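Local coordinates for chitooligosaccharide oxidase (Gibberella zeae, PDB 6Y0R), which oxidises the C1 hydroxyl of chitooligosaccharides to the lactone with a bicovalently bound FAD, passing the electrons to molecular oxygen to give hydrogen peroxide, at residues 441-445 with 456-462; 339-343 with 447-451; 343-349 with 401-405; 162-166 with 209-214. One frame throughout, in Å; residues are numbered along the deposited sequence.

Contact 1 of 4, residues 441-445 with 456-462; sequences WGMYA and RATEMYW. With FAD (flavin-adenine dinucleotide), chain B.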
# COMPACT_ATOMS: atom_id res chain seq x y z
N TRP A 441 6.07 -12.43 12.66
CA TRP A 441 4.90 -11.82 11.99
C TRP A 441 4.91 -10.32 12.23
O TRP A 441 5.57 -9.87 13.20
CB TRP A 441 3.61 -12.44 12.49
CG TRP A 441 3.33 -12.21 13.95
CD1 TRP A 441 3.80 -12.98 14.98
CD2 TRP A 441 2.48 -11.22 14.55
NE1 TRP A 441 3.29 -12.54 16.17
CE2 TRP A 441 2.50 -11.44 15.95
CE3 TRP A 441 1.69 -10.18 14.06
CZ2 TRP A 441 1.74 -10.68 16.85
CZ3 TRP A 441 0.99 -9.40 14.95
CH2 TRP A 441 0.98 -9.67 16.32
N GLY A 442 4.16 -9.60 11.41
CA GLY A 442 3.98 -8.15 11.57
C GLY A 442 2.76 -7.66 10.84
O GLY A 442 1.79 -8.41 10.67
N MET A 443 2.83 -6.41 10.43
CA MET A 443 1.77 -5.69 9.72
C MET A 443 2.40 -4.94 8.54
O MET A 443 3.63 -4.80 8.46
CB MET A 443 1.07 -4.72 10.67
CG MET A 443 0.35 -5.40 11.73
SD MET A 443 -0.47 -4.08 12.73
CE MET A 443 -1.65 -5.11 13.62
N TYR A 444 1.55 -4.58 7.57
CA TYR A 444 1.91 -3.91 6.28
C TYR A 444 1.65 -2.39 6.43
O TYR A 444 0.45 -2.01 6.55
CB TYR A 444 1.13 -4.59 5.15
CG TYR A 444 1.24 -4.04 3.73
CD1 TYR A 444 2.45 -3.61 3.22
CD2 TYR A 444 0.15 -3.99 2.88
CE1 TYR A 444 2.56 -3.11 1.92
CE2 TYR A 444 0.24 -3.50 1.58
CZ TYR A 444 1.45 -3.06 1.09
OH TYR A 444 1.59 -2.55 -0.17
N ALA A 445 2.68 -1.52 6.35
CA ALA A 445 2.58 -0.06 6.49
C ALA A 445 1.59 0.51 5.46
O ALA A 445 1.05 1.60 5.73
CB ALA A 445 3.93 0.58 6.34
N ARG A 456 5.27 -0.35 19.12
CA ARG A 456 4.81 -1.67 18.65
C ARG A 456 4.45 -1.58 17.15
O ARG A 456 4.75 -2.53 16.43
CB ARG A 456 3.66 -2.14 19.53
CG ARG A 456 3.21 -3.55 19.18
CD ARG A 456 2.14 -4.02 20.14
NE ARG A 456 1.75 -5.37 19.72
CZ ARG A 456 2.36 -6.51 20.02
NH1 ARG A 456 1.86 -7.63 19.55
NH2 ARG A 456 3.47 -6.53 20.76
N ALA A 457 3.98 -0.44 16.69
CA ALA A 457 3.63 -0.27 15.25
C ALA A 457 4.92 -0.29 14.45
O ALA A 457 5.03 -0.98 13.42
CB ALA A 457 2.87 1.01 15.05
N THR A 458 5.93 0.44 14.89
CA THR A 458 7.21 0.50 14.16
C THR A 458 7.81 -0.91 14.04
O THR A 458 8.30 -1.37 12.94
CB THR A 458 8.02 1.63 14.85
OG1 THR A 458 7.27 2.79 15.27
CG2 THR A 458 9.11 2.16 13.99
N GLU A 459 7.74 -1.72 15.11
CA GLU A 459 8.23 -3.11 15.05
C GLU A 459 7.35 -3.96 14.13
O GLU A 459 7.90 -4.84 13.42
CB GLU A 459 8.35 -3.65 16.49
CG GLU A 459 8.56 -5.14 16.53
CD GLU A 459 7.27 -5.92 16.78
OE1 GLU A 459 6.61 -5.71 17.87
OE2 GLU A 459 6.90 -6.74 15.91
N MET A 460 6.02 -3.78 14.15
CA MET A 460 5.11 -4.56 13.27
C MET A 460 5.44 -4.25 11.80
O MET A 460 5.47 -5.19 10.96
CB MET A 460 3.66 -4.21 13.53
CG MET A 460 3.14 -4.58 14.88
SD MET A 460 2.78 -6.31 14.89
CE MET A 460 2.14 -6.44 16.57
N TYR A 461 5.65 -2.97 11.48
CA TYR A 461 5.82 -2.59 10.05
C TYR A 461 7.21 -2.95 9.52
O TYR A 461 7.27 -3.38 8.34
CB TYR A 461 5.56 -1.11 9.82
CG TYR A 461 4.17 -0.62 10.17
CD1 TYR A 461 3.06 -1.42 9.98
CD2 TYR A 461 4.01 0.60 10.80
CE1 TYR A 461 1.79 -0.97 10.32
CE2 TYR A 461 2.75 1.07 11.13
CZ TYR A 461 1.64 0.27 10.90
OH TYR A 461 0.38 0.67 11.28
N TRP A 462 8.26 -2.78 10.32
CA TRP A 462 9.66 -2.86 9.81
C TRP A 462 10.50 -3.93 10.54
O TRP A 462 11.63 -4.16 10.09
CB TRP A 462 10.32 -1.49 9.80
CG TRP A 462 9.61 -0.52 8.89
CD1 TRP A 462 9.52 -0.61 7.52
CD2 TRP A 462 8.79 0.59 9.28
NE1 TRP A 462 8.75 0.43 7.05
CE2 TRP A 462 8.26 1.15 8.10
CE3 TRP A 462 8.48 1.18 10.50
CZ2 TRP A 462 7.48 2.30 8.12
CZ3 TRP A 462 7.64 2.27 10.53
CH2 TRP A 462 7.15 2.82 9.35
PA FAD B . -0.86 9.30 1.08
O1A FAD B . -1.87 9.35 2.15
O2A FAD B . -0.65 10.46 0.20
O5B FAD B . 0.56 8.90 1.67
C5B FAD B . 0.78 7.66 2.35
C4B FAD B . 2.03 7.77 3.20
O4B FAD B . 3.18 7.98 2.34
C3B FAD B . 2.11 8.93 4.21
O3B FAD B . 2.97 8.60 5.31
C2B FAD B . 2.74 10.04 3.39
O2B FAD B . 3.32 11.10 4.16
C1B FAD B . 3.75 9.26 2.60
N9A FAD B . 4.12 9.86 1.32
C8A FAD B . 3.31 9.99 0.23
N7A FAD B . 3.93 10.58 -0.79
C5A FAD B . 5.21 10.84 -0.32
C6A FAD B . 6.33 11.45 -0.91
N6A FAD B . 6.31 11.88 -2.18
N1A FAD B . 7.46 11.60 -0.17
C2A FAD B . 7.42 11.17 1.11
N3A FAD B . 6.43 10.56 1.77
C4A FAD B . 5.33 10.42 0.99
N1 FAD B . -2.21 -1.12 -1.31
C2 FAD B . -1.65 -2.16 -1.95
O2 FAD B . -0.45 -2.53 -1.67
N3 FAD B . -2.35 -2.80 -2.93
C4 FAD B . -3.63 -2.45 -3.32
O4 FAD B . -4.20 -3.06 -4.23
C4X FAD B . -4.24 -1.35 -2.67
N5 FAD B . -5.45 -0.94 -3.06
C5X FAD B . -5.95 0.21 -2.50
C6 FAD B . -7.21 0.71 -2.94
C7 FAD B . -7.76 1.85 -2.39
C7M FAD B . -9.11 2.36 -2.85
C8 FAD B . -7.01 2.59 -1.38
C8M FAD B . -7.48 3.92 -0.81
C9 FAD B . -5.79 2.06 -0.92
C9A FAD B . -5.25 0.88 -1.46
N10 FAD B . -4.01 0.39 -1.02
C10 FAD B . -3.44 -0.73 -1.64
C1' FAD B . -3.26 1.03 0.07
C2' FAD B . -2.26 2.04 -0.48
O2' FAD B . -1.11 1.38 -1.02
C3' FAD B . -1.85 2.94 0.66
O3' FAD B . -3.06 3.58 1.12
C4' FAD B . -0.80 3.95 0.19
O4' FAD B . 0.05 4.38 1.28
C5' FAD B . -1.50 5.13 -0.42
O5' FAD B . -0.55 6.02 -1.05
P FAD B . -1.02 7.51 -1.33
O1P FAD B . 0.09 8.23 -1.99
O2P FAD B . -2.36 7.56 -1.97
O3P FAD B . -1.28 8.02 0.19
O HOH W 1 5.33 -2.72 6.14

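Contact 2 of 4, residues 339-343 with 447-451; sequences FYASS and YPDSQ. With FAD (flavin-adenine dinucleotide), chain B.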
# COMPACT_ATOMS: atom_id res chain seq x y z
N PHE A 339 -13.98 4.09 7.68
CA PHE A 339 -13.57 2.70 8.00
C PHE A 339 -12.41 2.61 8.98
O PHE A 339 -11.76 3.60 9.33
CB PHE A 339 -13.21 2.01 6.68
CG PHE A 339 -11.94 2.52 6.07
CD1 PHE A 339 -11.92 3.69 5.35
CD2 PHE A 339 -10.76 1.79 6.19
CE1 PHE A 339 -10.77 4.15 4.72
CE2 PHE A 339 -9.61 2.24 5.53
CZ PHE A 339 -9.61 3.43 4.84
N TYR A 340 -12.23 1.41 9.47
CA TYR A 340 -11.07 0.97 10.25
C TYR A 340 -10.52 -0.30 9.58
O TYR A 340 -11.25 -1.06 8.99
CB TYR A 340 -11.47 0.69 11.69
CG TYR A 340 -10.37 0.08 12.51
CD1 TYR A 340 -9.15 0.71 12.70
CD2 TYR A 340 -10.52 -1.19 13.05
CE1 TYR A 340 -8.13 0.13 13.42
CE2 TYR A 340 -9.53 -1.78 13.80
CZ TYR A 340 -8.31 -1.13 13.96
OH TYR A 340 -7.33 -1.73 14.70
N ALA A 341 -9.20 -0.42 9.56
CA ALA A 341 -8.52 -1.56 8.93
C ALA A 341 -7.35 -1.98 9.78
O ALA A 341 -6.83 -1.23 10.63
CB ALA A 341 -8.07 -1.18 7.54
N SER A 342 -6.89 -3.19 9.51
CA SER A 342 -5.64 -3.72 10.09
C SER A 342 -5.09 -4.72 9.09
O SER A 342 -5.67 -4.86 8.02
CB SER A 342 -5.91 -4.37 11.43
OG SER A 342 -4.73 -4.73 12.10
N SER A 343 -3.98 -5.32 9.44
CA SER A 343 -3.30 -6.27 8.52
C SER A 343 -2.51 -7.27 9.33
O SER A 343 -2.26 -7.07 10.56
CB SER A 343 -2.42 -5.56 7.49
OG SER A 343 -1.33 -4.85 8.11
N TYR A 447 -1.28 -0.82 4.92
CA TYR A 447 -2.59 -1.11 5.56
C TYR A 447 -2.44 -0.82 7.04
O TYR A 447 -2.57 -1.72 7.88
CB TYR A 447 -3.01 -2.56 5.38
CG TYR A 447 -3.23 -3.03 3.96
CD1 TYR A 447 -3.61 -2.16 2.96
CD2 TYR A 447 -3.12 -4.37 3.65
CE1 TYR A 447 -3.83 -2.61 1.67
CE2 TYR A 447 -3.33 -4.83 2.36
CZ TYR A 447 -3.67 -3.94 1.36
OH TYR A 447 -3.91 -4.31 0.05
N PRO A 448 -2.13 0.43 7.39
CA PRO A 448 -1.73 0.77 8.76
C PRO A 448 -2.90 0.64 9.74
O PRO A 448 -4.03 0.90 9.36
CB PRO A 448 -1.26 2.20 8.69
CG PRO A 448 -2.05 2.78 7.54
CD PRO A 448 -2.20 1.64 6.54
N ASP A 449 -2.57 0.25 10.95
CA ASP A 449 -3.54 0.04 12.07
C ASP A 449 -3.38 1.20 13.06
O ASP A 449 -2.40 1.23 13.80
CB ASP A 449 -3.26 -1.29 12.75
CG ASP A 449 -4.30 -1.71 13.76
OD1 ASP A 449 -4.99 -0.79 14.29
OD2 ASP A 449 -4.43 -2.94 14.00
N SER A 450 -4.38 2.07 13.12
CA SER A 450 -4.34 3.26 14.00
C SER A 450 -4.30 2.88 15.48
O SER A 450 -3.92 3.79 16.24
CB SER A 450 -5.48 4.16 13.75
OG SER A 450 -6.69 3.49 13.88
N GLN A 451 -4.78 1.71 15.89
CA GLN A 451 -5.01 1.39 17.33
C GLN A 451 -3.78 0.81 17.99
O GLN A 451 -3.78 0.71 19.23
CB GLN A 451 -6.21 0.46 17.49
CG GLN A 451 -7.48 1.03 16.91
CD GLN A 451 -7.73 2.46 17.34
OE1 GLN A 451 -8.25 2.69 18.45
NE2 GLN A 451 -7.48 3.39 16.45
PA FAD B . -0.86 9.30 1.08
O1A FAD B . -1.87 9.35 2.15
O2A FAD B . -0.65 10.46 0.20
O5B FAD B . 0.56 8.90 1.67
C5B FAD B . 0.78 7.66 2.35
C4B FAD B . 2.03 7.77 3.20
O4B FAD B . 3.18 7.98 2.34
C3B FAD B . 2.11 8.93 4.21
O3B FAD B . 2.97 8.60 5.31
C2B FAD B . 2.74 10.04 3.39
O2B FAD B . 3.32 11.10 4.16
C1B FAD B . 3.75 9.26 2.60
N9A FAD B . 4.12 9.86 1.32
C8A FAD B . 3.31 9.99 0.23
N7A FAD B . 3.93 10.58 -0.79
C5A FAD B . 5.21 10.84 -0.32
C6A FAD B . 6.33 11.45 -0.91
N6A FAD B . 6.31 11.88 -2.18
N1A FAD B . 7.46 11.60 -0.17
C2A FAD B . 7.42 11.17 1.11
N3A FAD B . 6.43 10.56 1.77
C4A FAD B . 5.33 10.42 0.99
N1 FAD B . -2.21 -1.12 -1.31
C2 FAD B . -1.65 -2.16 -1.95
O2 FAD B . -0.45 -2.53 -1.67
N3 FAD B . -2.35 -2.80 -2.93
C4 FAD B . -3.63 -2.45 -3.32
O4 FAD B . -4.20 -3.06 -4.23
C4X FAD B . -4.24 -1.35 -2.67
N5 FAD B . -5.45 -0.94 -3.06
C5X FAD B . -5.95 0.21 -2.50
C6 FAD B . -7.21 0.71 -2.94
C7 FAD B . -7.76 1.85 -2.39
C7M FAD B . -9.11 2.36 -2.85
C8 FAD B . -7.01 2.59 -1.38
C8M FAD B . -7.48 3.92 -0.81
C9 FAD B . -5.79 2.06 -0.92
C9A FAD B . -5.25 0.88 -1.46
N10 FAD B . -4.01 0.39 -1.02
C10 FAD B . -3.44 -0.73 -1.64
C1' FAD B . -3.26 1.03 0.07
C2' FAD B . -2.26 2.04 -0.48
O2' FAD B . -1.11 1.38 -1.02
C3' FAD B . -1.85 2.94 0.66
O3' FAD B . -3.06 3.58 1.12
C4' FAD B . -0.80 3.95 0.19
O4' FAD B . 0.05 4.38 1.28
C5' FAD B . -1.50 5.13 -0.42
O5' FAD B . -0.55 6.02 -1.05
P FAD B . -1.02 7.51 -1.33
O1P FAD B . 0.09 8.23 -1.99
O2P FAD B . -2.36 7.56 -1.97
O3P FAD B . -1.28 8.02 0.19
O HOH W 2 -6.35 1.45 10.75
O HOH W 3 -1.74 -3.07 9.94

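Contact 3 of 4, residues 343-349 with 401-405; sequences SLAAPAL and TLLLF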
# COMPACT_ATOMS: atom_id res chain seq x y z
N SER A 343 -3.98 -5.32 9.44
CA SER A 343 -3.30 -6.27 8.52
C SER A 343 -2.51 -7.27 9.33
O SER A 343 -2.26 -7.07 10.56
CB SER A 343 -2.42 -5.56 7.49
OG SER A 343 -1.33 -4.85 8.11
N LEU A 344 -2.06 -8.32 8.65
CA LEU A 344 -1.16 -9.31 9.26
C LEU A 344 -0.25 -9.85 8.16
O LEU A 344 -0.78 -10.42 7.21
CB LEU A 344 -2.02 -10.41 9.88
CG LEU A 344 -1.26 -11.61 10.43
CD1 LEU A 344 -0.28 -11.18 11.51
CD2 LEU A 344 -2.28 -12.62 10.95
N ALA A 345 1.06 -9.73 8.36
CA ALA A 345 2.06 -10.44 7.56
C ALA A 345 2.45 -11.71 8.32
O ALA A 345 2.96 -11.58 9.44
CB ALA A 345 3.24 -9.55 7.32
N ALA A 346 2.11 -12.87 7.77
CA ALA A 346 2.18 -14.12 8.56
C ALA A 346 3.00 -15.16 7.81
O ALA A 346 2.98 -15.25 6.59
CB ALA A 346 0.82 -14.63 8.84
N PRO A 347 3.73 -16.00 8.55
CA PRO A 347 4.31 -17.21 7.96
C PRO A 347 3.19 -18.20 7.62
O PRO A 347 2.04 -18.02 8.02
CB PRO A 347 5.21 -17.72 9.09
CG PRO A 347 4.49 -17.29 10.33
CD PRO A 347 3.94 -15.91 10.00
N ALA A 348 3.54 -19.29 6.96
CA ALA A 348 2.57 -20.39 6.74
C ALA A 348 1.93 -20.78 8.06
O ALA A 348 2.65 -20.93 9.09
CB ALA A 348 3.25 -21.58 6.12
N LEU A 349 0.65 -21.07 8.03
CA LEU A 349 -0.16 -21.42 9.21
C LEU A 349 -0.42 -22.93 9.23
O LEU A 349 -0.45 -23.55 8.17
CB LEU A 349 -1.46 -20.64 9.15
CG LEU A 349 -1.30 -19.12 9.06
CD1 LEU A 349 -2.64 -18.46 8.96
CD2 LEU A 349 -0.54 -18.58 10.25
N THR A 401 7.56 -13.99 5.02
CA THR A 401 6.16 -14.36 5.27
C THR A 401 5.55 -14.92 3.98
O THR A 401 6.06 -14.64 2.89
CB THR A 401 5.43 -13.16 5.87
OG1 THR A 401 5.75 -12.03 5.08
CG2 THR A 401 5.81 -12.88 7.30
N LEU A 402 4.52 -15.76 4.11
CA LEU A 402 3.82 -16.37 2.97
C LEU A 402 2.54 -15.60 2.69
O LEU A 402 2.11 -15.61 1.53
CB LEU A 402 3.52 -17.84 3.32
CG LEU A 402 2.75 -18.67 2.29
CD1 LEU A 402 3.49 -18.72 0.94
CD2 LEU A 402 2.55 -20.07 2.81
N LEU A 403 1.87 -15.10 3.75
CA LEU A 403 0.51 -14.58 3.68
C LEU A 403 0.50 -13.11 4.05
O LEU A 403 1.22 -12.70 4.98
CB LEU A 403 -0.39 -15.38 4.65
CG LEU A 403 -0.43 -16.89 4.46
CD1 LEU A 403 -1.28 -17.51 5.57
CD2 LEU A 403 -0.97 -17.25 3.11
N LEU A 404 -0.37 -12.38 3.38
CA LEU A 404 -0.72 -11.00 3.75
C LEU A 404 -2.22 -10.97 3.95
O LEU A 404 -2.98 -11.19 2.98
CB LEU A 404 -0.31 -10.01 2.65
CG LEU A 404 -0.79 -8.57 2.84
CD1 LEU A 404 -0.60 -8.12 4.25
CD2 LEU A 404 -0.08 -7.60 1.90
N PHE A 405 -2.66 -10.64 5.15
CA PHE A 405 -4.08 -10.46 5.42
C PHE A 405 -4.38 -8.95 5.51
O PHE A 405 -3.57 -8.16 6.12
CB PHE A 405 -4.47 -11.04 6.77
CG PHE A 405 -4.41 -12.54 6.89
CD1 PHE A 405 -3.21 -13.18 7.15
CD2 PHE A 405 -5.55 -13.31 6.73
CE1 PHE A 405 -3.16 -14.56 7.25
CE2 PHE A 405 -5.50 -14.68 6.85
CZ PHE A 405 -4.30 -15.31 7.12

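Contact 4 of 4, residues 162-166 with 209-214; sequences HALHG and IRGAGA. With FAD (flavin-adenine dinucleotide), chain B.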
# COMPACT_ATOMS: atom_id res chain seq x y z
N HIS A 162 2.23 4.46 -2.13
CA HIS A 162 2.16 3.02 -2.47
C HIS A 162 3.56 2.44 -2.57
O HIS A 162 3.85 1.45 -1.91
CB HIS A 162 1.44 2.92 -3.84
CG HIS A 162 0.94 1.56 -4.18
ND1 HIS A 162 1.37 0.84 -5.28
CD2 HIS A 162 -0.03 0.84 -3.58
CE1 HIS A 162 0.65 -0.28 -5.32
NE2 HIS A 162 -0.21 -0.30 -4.31
N ALA A 163 4.40 3.04 -3.41
CA ALA A 163 5.75 2.51 -3.70
C ALA A 163 6.70 2.72 -2.52
O ALA A 163 7.59 1.89 -2.36
CB ALA A 163 6.35 3.16 -4.92
N LEU A 164 6.52 3.76 -1.72
CA LEU A 164 7.45 4.02 -0.59
C LEU A 164 7.25 3.02 0.54
O LEU A 164 8.10 2.97 1.46
CB LEU A 164 7.29 5.47 -0.16
CG LEU A 164 7.77 6.52 -1.18
CD1 LEU A 164 7.40 7.91 -0.71
CD2 LEU A 164 9.24 6.39 -1.51
N HIS A 165 6.15 2.26 0.53
CA HIS A 165 5.89 1.24 1.59
C HIS A 165 5.76 -0.16 1.01
O HIS A 165 5.61 -1.10 1.84
CB HIS A 165 4.62 1.61 2.36
CG HIS A 165 4.72 3.01 2.88
ND1 HIS A 165 5.33 3.34 4.06
CD2 HIS A 165 4.31 4.16 2.32
CE1 HIS A 165 5.26 4.66 4.24
NE2 HIS A 165 4.70 5.19 3.10
N GLY A 166 5.74 -0.34 -0.31
CA GLY A 166 5.68 -1.70 -0.85
C GLY A 166 5.01 -1.67 -2.21
O GLY A 166 5.67 -1.25 -3.20
N ILE A 209 14.09 4.42 1.55
CA ILE A 209 12.90 4.90 0.77
C ILE A 209 12.11 3.68 0.30
O ILE A 209 10.90 3.82 0.10
CB ILE A 209 13.36 5.85 -0.36
CG1 ILE A 209 13.24 7.30 0.11
CG2 ILE A 209 12.65 5.65 -1.69
CD1 ILE A 209 14.13 7.65 1.19
N ARG A 210 12.78 2.56 0.10
CA ARG A 210 12.18 1.31 -0.44
C ARG A 210 11.57 0.56 0.75
O ARG A 210 12.05 -0.52 1.08
CB ARG A 210 13.18 0.52 -1.28
CG ARG A 210 13.55 1.22 -2.59
CD ARG A 210 14.42 0.33 -3.45
NE ARG A 210 15.69 0.18 -2.73
CZ ARG A 210 16.59 -0.81 -2.90
NH1 ARG A 210 17.69 -0.81 -2.13
NH2 ARG A 210 16.37 -1.80 -3.76
N GLY A 211 10.56 1.16 1.38
CA GLY A 211 9.75 0.47 2.39
C GLY A 211 9.42 1.36 3.57
O GLY A 211 8.41 1.07 4.29
N ALA A 212 10.20 2.42 3.82
CA ALA A 212 9.96 3.36 4.94
C ALA A 212 10.11 4.79 4.43
O ALA A 212 10.57 5.69 5.12
CB ALA A 212 10.92 3.03 6.07
N GLY A 213 9.65 5.01 3.20
CA GLY A 213 9.97 6.24 2.45
C GLY A 213 9.24 7.50 2.87
O GLY A 213 9.45 8.51 2.15
N ALA A 214 8.46 7.55 3.94
CA ALA A 214 7.90 8.82 4.47
C ALA A 214 8.89 9.51 5.42
O ALA A 214 8.64 10.67 5.78
CB ALA A 214 6.60 8.58 5.17
PA FAD B . -0.86 9.30 1.08
O1A FAD B . -1.87 9.35 2.15
O2A FAD B . -0.65 10.46 0.20
O5B FAD B . 0.56 8.90 1.67
C5B FAD B . 0.78 7.66 2.35
C4B FAD B . 2.03 7.77 3.20
O4B FAD B . 3.18 7.98 2.34
C3B FAD B . 2.11 8.93 4.21
O3B FAD B . 2.97 8.60 5.31
C2B FAD B . 2.74 10.04 3.39
O2B FAD B . 3.32 11.10 4.16
C1B FAD B . 3.75 9.26 2.60
N9A FAD B . 4.12 9.86 1.32
C8A FAD B . 3.31 9.99 0.23
N7A FAD B . 3.93 10.58 -0.79
C5A FAD B . 5.21 10.84 -0.32
C6A FAD B . 6.33 11.45 -0.91
N6A FAD B . 6.31 11.88 -2.18
N1A FAD B . 7.46 11.60 -0.17
C2A FAD B . 7.42 11.17 1.11
N3A FAD B . 6.43 10.56 1.77
C4A FAD B . 5.33 10.42 0.99
N1 FAD B . -2.21 -1.12 -1.31
C2 FAD B . -1.65 -2.16 -1.95
O2 FAD B . -0.45 -2.53 -1.67
N3 FAD B . -2.35 -2.80 -2.93
C4 FAD B . -3.63 -2.45 -3.32
O4 FAD B . -4.20 -3.06 -4.23
C4X FAD B . -4.24 -1.35 -2.67
N5 FAD B . -5.45 -0.94 -3.06
C5X FAD B . -5.95 0.21 -2.50
C6 FAD B . -7.21 0.71 -2.94
C7 FAD B . -7.76 1.85 -2.39
C7M FAD B . -9.11 2.36 -2.85
C8 FAD B . -7.01 2.59 -1.38
C8M FAD B . -7.48 3.92 -0.81
C9 FAD B . -5.79 2.06 -0.92
C9A FAD B . -5.25 0.88 -1.46
N10 FAD B . -4.01 0.39 -1.02
C10 FAD B . -3.44 -0.73 -1.64
C1' FAD B . -3.26 1.03 0.07
C2' FAD B . -2.26 2.04 -0.48
O2' FAD B . -1.11 1.38 -1.02
C3' FAD B . -1.85 2.94 0.66
O3' FAD B . -3.06 3.58 1.12
C4' FAD B . -0.80 3.95 0.19
O4' FAD B . 0.05 4.38 1.28
C5' FAD B . -1.50 5.13 -0.42
O5' FAD B . -0.55 6.02 -1.05
P FAD B . -1.02 7.51 -1.33
O1P FAD B . 0.09 8.23 -1.99
O2P FAD B . -2.36 7.56 -1.97
O3P FAD B . -1.28 8.02 0.19
O HOH W 4 6.86 -1.23 4.28

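Contact 1 of 4, residues 441-445 with 456-462
Trp441 lays the outer corner of its indole against the thioether of Met460, with CH2 3.4 Å from Met460 CE. This is an oblique Met-aromatic contact: Met460 SD sits 4.3 Å from the centroid of the six-membered ring of Trp441, 39° off its normal. A bend at chi2 (-78°) swings SD and CE of Met460 toward the indole. Arg456 arrives at the same corner on a chain extended as far as NE, its guanidinium turned 66° from the indole plane.

Further along, Met443 CB touches both Met460 CB and Tyr461 CE1, the latter at 3.8 Å. Tyr461 then offers a ring face to the backbone of the loop: Ala445 CA stands 4.1 Å from the ring centroid of Tyr461, a CH-pi contact, while the carbonyl of Met443 lies at the ring's edge. The phenol OH of Tyr461 is held elsewhere, by Gln486 and the backbone N of Asp449.

One direct hydrogen bond joins the backbones, Met443 N to Met460 O at 3.0 Å, nearly straight at the hydrogen but coming from above the carbonyl plane. His398 NE2 also binds Met460 O. A water links Ala445 N to Tyr461 O.

Tyr444 points the other way, and its OH donates to FAD O2 at 2.5 Å, the oxygen lying in the plane of the tyrosine ring; Asn446 and Gly167 N also bond to this OH. Toward the helix the loop is held mainly by apolar and sulfur contacts; toward the flavin it offers the Tyr444 hydroxyl, whose short bond would probably help stabilise negative charge at the N1-C2=O2 end of the reduced flavin.

Contact 2 of 4, residues 339-343 with 447-451
Asp449 reaches across to strand 338-346 and takes a hydroxyl on each carboxylate oxygen. Tyr340 OH donates to Asp449 OD1 at 2.6 Å, on the syn side, and Ser342 OG donates to Asp449 OD2, also at 2.6 Å, from above the carboxylate plane. Asp449 OD1 has a second donor, Gln451 N, at 3.0 Å, which closes an Asx turn; this N-H and the phenol come in from opposite faces of the plane. With CG anti to the backbone N (chi1 -171°), the carboxylate is carried out to where the three donors meet; they hold it against rotation and would probably stabilise a buried negative charge.

Two waters serve the carbonyls. One donates to both Ala341 O and Pro448 O and accepts from Ser450 N; the other donates to Tyr447 O and lies 2.6 Å from Ser343 OG, a hydroxyl that also bonds to Tyr444 N. Ser450 OG accepts from the Gln451 amide and pairs with Arg56.

The contact lies at the outer edge of the seven-stranded antiparallel sheet: strand 403-411 flanks strand 338-346, helix 420-433 packs against Tyr340 and Ser342, and the loop 447-451 leads on to helix 454-462, with the Tyr447 ring within van der Waals reach of the flavin.

Contact 3 of 4, residues 343-349 with 401-405
A classic beta bulge opens the pairing of strands 338-346 and 403-411, neighbours in the seven-stranded antiparallel sheet. Leu402 and Leu403 both face Ala346, and Ala346 O accepts two backbone N-H groups: Leu403 N at 3.1 Å, in the carbonyl plane, and Leu402 N at 3.0 Å on a more bent path. Regular antiparallel pairing follows. Ala346 N donates to Leu403 O, and Leu344 and Phe405 form a hydrogen-bonded pair, with Phe405 N 2.8 Å from Leu344 O; between them Ala345 and Leu404 make a non-hydrogen-bonded pair.

This edge of the sheet carries an apolar layer on the face of Leu344, Ala346, Leu403 and Phe405. Leu344 and Phe405 run side by side in the same direction, Leu344 CD2 lying 4.0 Å from Phe405 CD1. Beyond the strand end the chain turns at Pro347 and brings Leu349 back over this face: its CD1 meets Leu403 CD1 at 3.8 Å and approaches Phe405 CZ, at the ring edge, from the opposite direction to the ring. Ile432 of helix 420-433 covers Leu344, Leu349 and Phe405. At the turn itself, Ala348 CB rests on Leu402 CD2 at 3.7 Å, and Thr401 CB lies 3.3 Å from Ala346 O.

Contact 4 of 4, residues 162-166 with 209-214
The C-terminal ends of helices 159-165 and 203-212 come together through one carbonyl, Leu164 O, which accepts from Gly213 N at 3.1 Å along a nearly straight N-H and, weakly, from Gly211 N. A water donating to both His165 O and Gly211 O adds a further bridge, and Gly211 O also receives Trp462 NE1.

Leu164 lies alongside Ile209, the two side chains pointing the same way. Leu164 CD2 presses on Ile209 CG2 at 3.5 Å, tighter than usual for carbons, while on the other branch Leu164 CD1 lies 3.7 Å from FAD C4A of the adenine and also touches Gly213 O. With CG anti to the carbonyl carbon (chi1 -54°), the His165 ring leaves the helix toward the cofactor: its NE2 donates to the ribose oxygen FAD O4B at 3.3 Å. Ala214 CB touches the edge of the same imidazole at CE1 and meets the ribose at FAD O3B. Gly211 has a positive phi of 140° and follows Arg210, the centre of an inverse gamma turn.

The glycine N-H groups, one of them weakly, satisfy the Leu164 carbonyl, while Leu164 CD1 and a rather long His165 hydrogen bond meet the adenosine part of FAD.

How the contacts relate
Contact 4 comes first along the chain, in the FAD-binding PCMH-type region, and closes before the others open. Contact 3 is nested inside the loop closed by contact 2; the two share Ser343 and strand 338-346 of the seven-stranded sheet. Contact 1 follows contact 3, and its segments alternate with those of contact 2. The centre of contact 1 is about 11 Å from that of contact 2 and about 12 Å from that of contact 3, joined by Tyr444 N to Ser343 OG and Gly442 O to Ala345 N. Its centre is about 13 Å from that of contact 4, met through Trp462 NE1 and Gly211 O. It therefore connects sheet and FAD-binding region; contacts 1, 2 and 4 all touch the cofactor.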